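Local coordinates for phenazine biosynthesis protein PhzF family (Enterococcus faecalis, PDB 1S7J) that belongs to the PhzF family of the diaminopimelate epimerase clan and probably acts as an isomerase, at residues A[36-39]-A[40-44]; A[160-163]-A[164-167]. All coordinates share one frame; numbering follows the deposited sequence.

Interaction 1: residues A[36-39]-A[40-44]; sequences QNIA and IENNL
Ile40 and the turn before it, Gln36 to Ala39, show how the last turns of an alpha-helix fit together, here the helix 32-42 that links strands 19-25 and 47-53 in a beta-alpha-beta unit. With CG1 beside its own backbone N (chi1 -65°), Ile40 leans back along the helix: CG1 comes within 3.3 Å of Gln36 O, and the methyl CD1 lies 3.7 Å from Asn37 ND2, the two side chains running side by side in the same direction. The i to i+4 backbone bonds continue here, Ile40 N to Gln36 O at 3.0 Å and Glu41 N to Asn37 O at 2.9 Å. Ala39 lies on the buried face, its methyl turned away from 40-44 and packed on Thr47 and Phe62. Ile38 turns to Tyr24 and Phe49 of the flanking strands, and its O receives Asn42 N in a bond of 3.1 Å. Beyond this the helix gives way. Asn43 takes positive phi, and Asn43 N makes only weak bonds, to Ala39 O and Ile40 O. The Asn42 side chain folds back, its OD1 receiving a weak bond from Leu44 N at 3.4 Å.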
loop_
_atom_site.group_PDB
_atom_site.type_symbol
_atom_site.label_atom_id
_atom_site.label_comp_id
_atom_site.label_asym_id
_atom_site.label_seq_id
_atom_site.Cartn_x
_atom_site.Cartn_y
_atom_site.Cartn_z
ATOM N N GLN A 36 9.267 18.438 2.152
ATOM C CA GLN A 36 7.826 18.623 2.256
ATOM C C GLN A 36 7.353 19.329 0.994
ATOM O O GLN A 36 6.384 18.917 0.353
ATOM C CB GLN A 36 7.493 19.502 3.461
ATOM C CG GLN A 36 5.997 19.727 3.659
ATOM C CD GLN A 36 5.275 18.452 4.055
ATOM O OE1 GLN A 36 5.236 18.096 5.237
ATOM N NE2 GLN A 36 4.708 17.744 3.069
ATOM N N ASN A 37 8.061 20.393 0.649
ATOM C CA ASN A 37 7.751 21.197 -0.522
ATOM C C ASN A 37 7.810 20.404 -1.802
ATOM O O ASN A 37 7.047 20.661 -2.731
ATOM C CB ASN A 37 8.672 22.412 -0.600
ATOM C CG ASN A 37 8.200 23.565 0.283
ATOM O OD1 ASN A 37 9.002 24.410 0.689
ATOM N ND2 ASN A 37 6.906 23.616 0.536
ATOM N N ILE A 38 8.719 19.442 -1.875
ATOM C CA ILE A 38 8.826 18.608 -3.062
ATOM C C ILE A 38 7.611 17.739 -3.194
ATOM O O ILE A 38 7.138 17.489 -4.301
ATOM C CB ILE A 38 10.088 17.707 -3.017
ATOM C CG1 ILE A 38 11.339 18.543 -3.236
ATOM C CG2 ILE A 38 9.992 16.604 -4.054
ATOM C CD1 ILE A 38 12.607 17.805 -2.971
ATOM N N ALA A 39 7.099 17.257 -2.043
ATOM C CA ALA A 39 5.919 16.384 -2.021
ATOM C C ALA A 39 4.664 17.156 -2.405
ATOM O O ALA A 39 3.737 16.610 -3.013
ATOM C CB ALA A 39 5.763 15.756 -0.648
ATOM N N ILE A 40 4.609 18.418 -2.007
ATOM C CA ILE A 40 3.475 19.266 -2.331
ATOM C C ILE A 40 3.503 19.496 -3.835
ATOM O O ILE A 40 2.500 19.312 -4.537
ATOM C CB ILE A 40 3.577 20.629 -1.611
ATOM C CG1 ILE A 40 3.480 20.426 -0.097
ATOM C CG2 ILE A 40 2.487 21.558 -2.086
ATOM C CD1 ILE A 40 3.722 21.684 0.710
ATOM N N GLU A 41 4.692 19.854 -4.313
ATOM C CA GLU A 41 4.976 20.147 -5.704
ATOM C C GLU A 41 4.548 19.082 -6.730
ATOM O O GLU A 41 3.819 19.400 -7.678
ATOM C CB GLU A 41 6.468 20.469 -5.856
ATOM C CG GLU A 41 6.912 20.854 -7.258
ATOM C CD GLU A 41 6.242 22.116 -7.789
ATOM O OE1 GLU A 41 5.742 22.076 -8.926
ATOM O OE2 GLU A 41 6.227 23.143 -7.079
ATOM N N ASN A 42 5.029 17.857 -6.582
ATOM C CA ASN A 42 4.653 16.811 -7.527
ATOM C C ASN A 42 3.272 16.248 -7.272
ATOM O O ASN A 42 2.745 15.463 -8.062
ATOM C CB ASN A 42 5.708 15.708 -7.597
ATOM C CG ASN A 42 6.032 15.117 -6.257
ATOM O OD1 ASN A 42 5.159 14.942 -5.413
ATOM N ND2 ASN A 42 7.304 14.776 -6.047
ATOM N N ASN A 43 2.686 16.654 -6.128
ATOM C CA ASN A 43 1.333 16.283 -5.712
ATOM C C ASN A 43 0.975 14.799 -5.840
ATOM O O ASN A 43 -0.186 14.452 -6.068
ATOM C CB ASN A 43 0.331 17.148 -6.511
ATOM C CG ASN A 43 -0.959 17.419 -5.750
ATOM O OD1 ASN A 43 -0.938 17.744 -4.553
ATOM N ND2 ASN A 43 -2.075 17.363 -6.459
ATOM N N LEU A 44 1.955 13.929 -5.710
ATOM C CA LEU A 44 1.692 12.496 -5.806
ATOM C C LEU A 44 1.280 11.941 -4.455
ATOM O O LEU A 44 1.417 12.615 -3.436
ATOM C CB LEU A 44 2.920 11.759 -6.353
ATOM C CG LEU A 44 3.235 12.023 -7.832
ATOM C CD1 LEU A 44 4.505 11.303 -8.239
ATOM C CD2 LEU A 44 2.068 11.551 -8.685
#

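Interaction 2: residues A[160-163]-A[164-167]; sequences TPDF and SALK
Asp162 is the N-cap of helix 163-168, its carboxylate gripping Ser164 and Ala165 of the first turn. Its CG stands anti to the backbone N (chi1 -178°), which swings the carboxylate over that turn, where OD2 collects three donors. The shortest bond is from Ser164 OG, 2.6 Å from Asp162 OD2 and nearly in line with the C-O bond. Ala165 N reaches the same Asp162 OD2 at 3.1 Å but from well above the carboxylate plane, and Ser164 N adds a weak third bond. A negative group placed here would be expected to interact favourably with the helix dipole. The Ala165 methyl sits over the same face, almost straight above Asp162 CG at 3.4 Å. Asp162 also works through its backbone: its O accepts Leu166 N at 3.0 Å and more weakly Ala165 N, while Lys167 N takes up the next carbonyl, Phe163 O. Apolar groups meet on another side of the turn. Leu166 CD1 sits 3.6 Å from Pro161 CB and approaches the Phe163 ring obliquely, and Pro161 O lies over one face of that ring, toward its rim. Phe191 of strand 186-192 meets both Pro161 and Leu166, and Ala132 of helix 127-133 packs against Ala165 and Leu166. The whole is an Asp N-cap joined by a hydrophobic staple between Pro161 and Leu166.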
loop_
_atom_site.group_PDB
_atom_site.type_symbol
_atom_site.label_atom_id
_atom_site.label_comp_id
_atom_site.label_asym_id
_atom_site.label_seq_id
_atom_site.Cartn_x
_atom_site.Cartn_y
_atom_site.Cartn_z
ATOM N N THR A 160 -19.671 2.207 -5.435
ATOM C CA THR A 160 -19.254 3.591 -5.402
ATOM C C THR A 160 -19.833 4.153 -4.098
ATOM O O THR A 160 -21.007 4.531 -4.016
ATOM C CB THR A 160 -19.722 4.374 -6.676
ATOM O OG1 THR A 160 -19.357 5.756 -6.569
ATOM C CG2 THR A 160 -21.216 4.237 -6.893
ATOM N N PRO A 161 -19.034 4.068 -3.020
ATOM C CA PRO A 161 -19.377 4.527 -1.680
ATOM C C PRO A 161 -19.587 6.020 -1.517
ATOM O O PRO A 161 -19.049 6.833 -2.270
ATOM C CB PRO A 161 -18.179 4.063 -0.851
ATOM C CG PRO A 161 -17.671 2.886 -1.609
ATOM C CD PRO A 161 -17.733 3.390 -3.012
ATOM N N ASP A 162 -20.378 6.366 -0.511
ATOM C CA ASP A 162 -20.664 7.734 -0.158
ATOM C C ASP A 162 -19.506 8.046 0.781
ATOM O O ASP A 162 -19.585 7.781 1.979
ATOM C CB ASP A 162 -22.002 7.792 0.598
ATOM C CG ASP A 162 -22.417 9.207 0.984
ATOM O OD1 ASP A 162 -23.635 9.461 1.027
ATOM O OD2 ASP A 162 -21.542 10.055 1.269
ATOM N N PHE A 163 -18.407 8.545 0.219
ATOM C CA PHE A 163 -17.200 8.852 0.997
ATOM C C PHE A 163 -17.372 9.814 2.165
ATOM O O PHE A 163 -16.559 9.803 3.100
ATOM C CB PHE A 163 -16.069 9.309 0.077
ATOM C CG PHE A 163 -15.635 8.260 -0.904
ATOM C CD1 PHE A 163 -15.813 8.452 -2.273
ATOM C CD2 PHE A 163 -15.072 7.062 -0.463
ATOM C CE1 PHE A 163 -15.441 7.467 -3.188
ATOM C CE2 PHE A 163 -14.699 6.074 -1.367
ATOM C CZ PHE A 163 -14.884 6.274 -2.733
ATOM N N SER A 164 -18.379 10.674 2.104
ATOM C CA SER A 164 -18.629 11.599 3.201
ATOM C C SER A 164 -19.335 10.834 4.333
ATOM O O SER A 164 -19.161 11.143 5.517
ATOM C CB SER A 164 -19.471 12.799 2.737
ATOM O OG SER A 164 -20.672 12.398 2.108
ATOM N N ALA A 165 -20.104 9.811 3.953
ATOM C CA ALA A 165 -20.815 8.981 4.911
ATOM C C ALA A 165 -19.834 8.051 5.627
ATOM O O ALA A 165 -20.005 7.744 6.812
ATOM C CB ALA A 165 -21.891 8.170 4.210
ATOM N N LEU A 166 -18.828 7.573 4.888
ATOM C CA LEU A 166 -17.811 6.685 5.444
ATOM C C LEU A 166 -16.899 7.429 6.421
ATOM O O LEU A 166 -16.502 6.883 7.447
ATOM C CB LEU A 166 -16.970 6.056 4.320
ATOM C CG LEU A 166 -17.579 4.938 3.458
ATOM C CD1 LEU A 166 -16.611 4.565 2.357
ATOM C CD2 LEU A 166 -17.890 3.722 4.308
ATOM N N LYS A 167 -16.545 8.662 6.072
ATOM C CA LYS A 167 -15.683 9.495 6.917
ATOM C C LYS A 167 -16.339 9.702 8.277
ATOM O O LYS A 167 -15.656 9.899 9.293
ATOM C CB LYS A 167 -15.459 10.853 6.233
ATOM C CG LYS A 167 -14.554 11.831 6.984
ATOM C CD LYS A 167 -14.342 13.086 6.145
ATOM C CE LYS A 167 -13.439 14.096 6.826
ATOM N NZ LYS A 167 -13.199 15.272 5.928
#

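Followed from the N terminus, the two contacts come in series: interaction 1 is complete before interaction 2 begins, so they neither nest nor cross. Each is local and closes no long loop. The first marks where a helix ends and the chain turns toward strand 47-53, close to Glu46, the predicted active-site residue; the second marks where a helix starts, after the short loop that follows helix 153-158, away from that site. The centres of interaction 1 and interaction 2 lie about 26 Å apart, and the nearest atoms of interactions 1 and 2 are about 16 Å apart. Interaction 1 sets its helix against strands 19-25, 47-53 and 56-62, whereas interaction 2 joins its helix to helix 127-133 and strand 186-192.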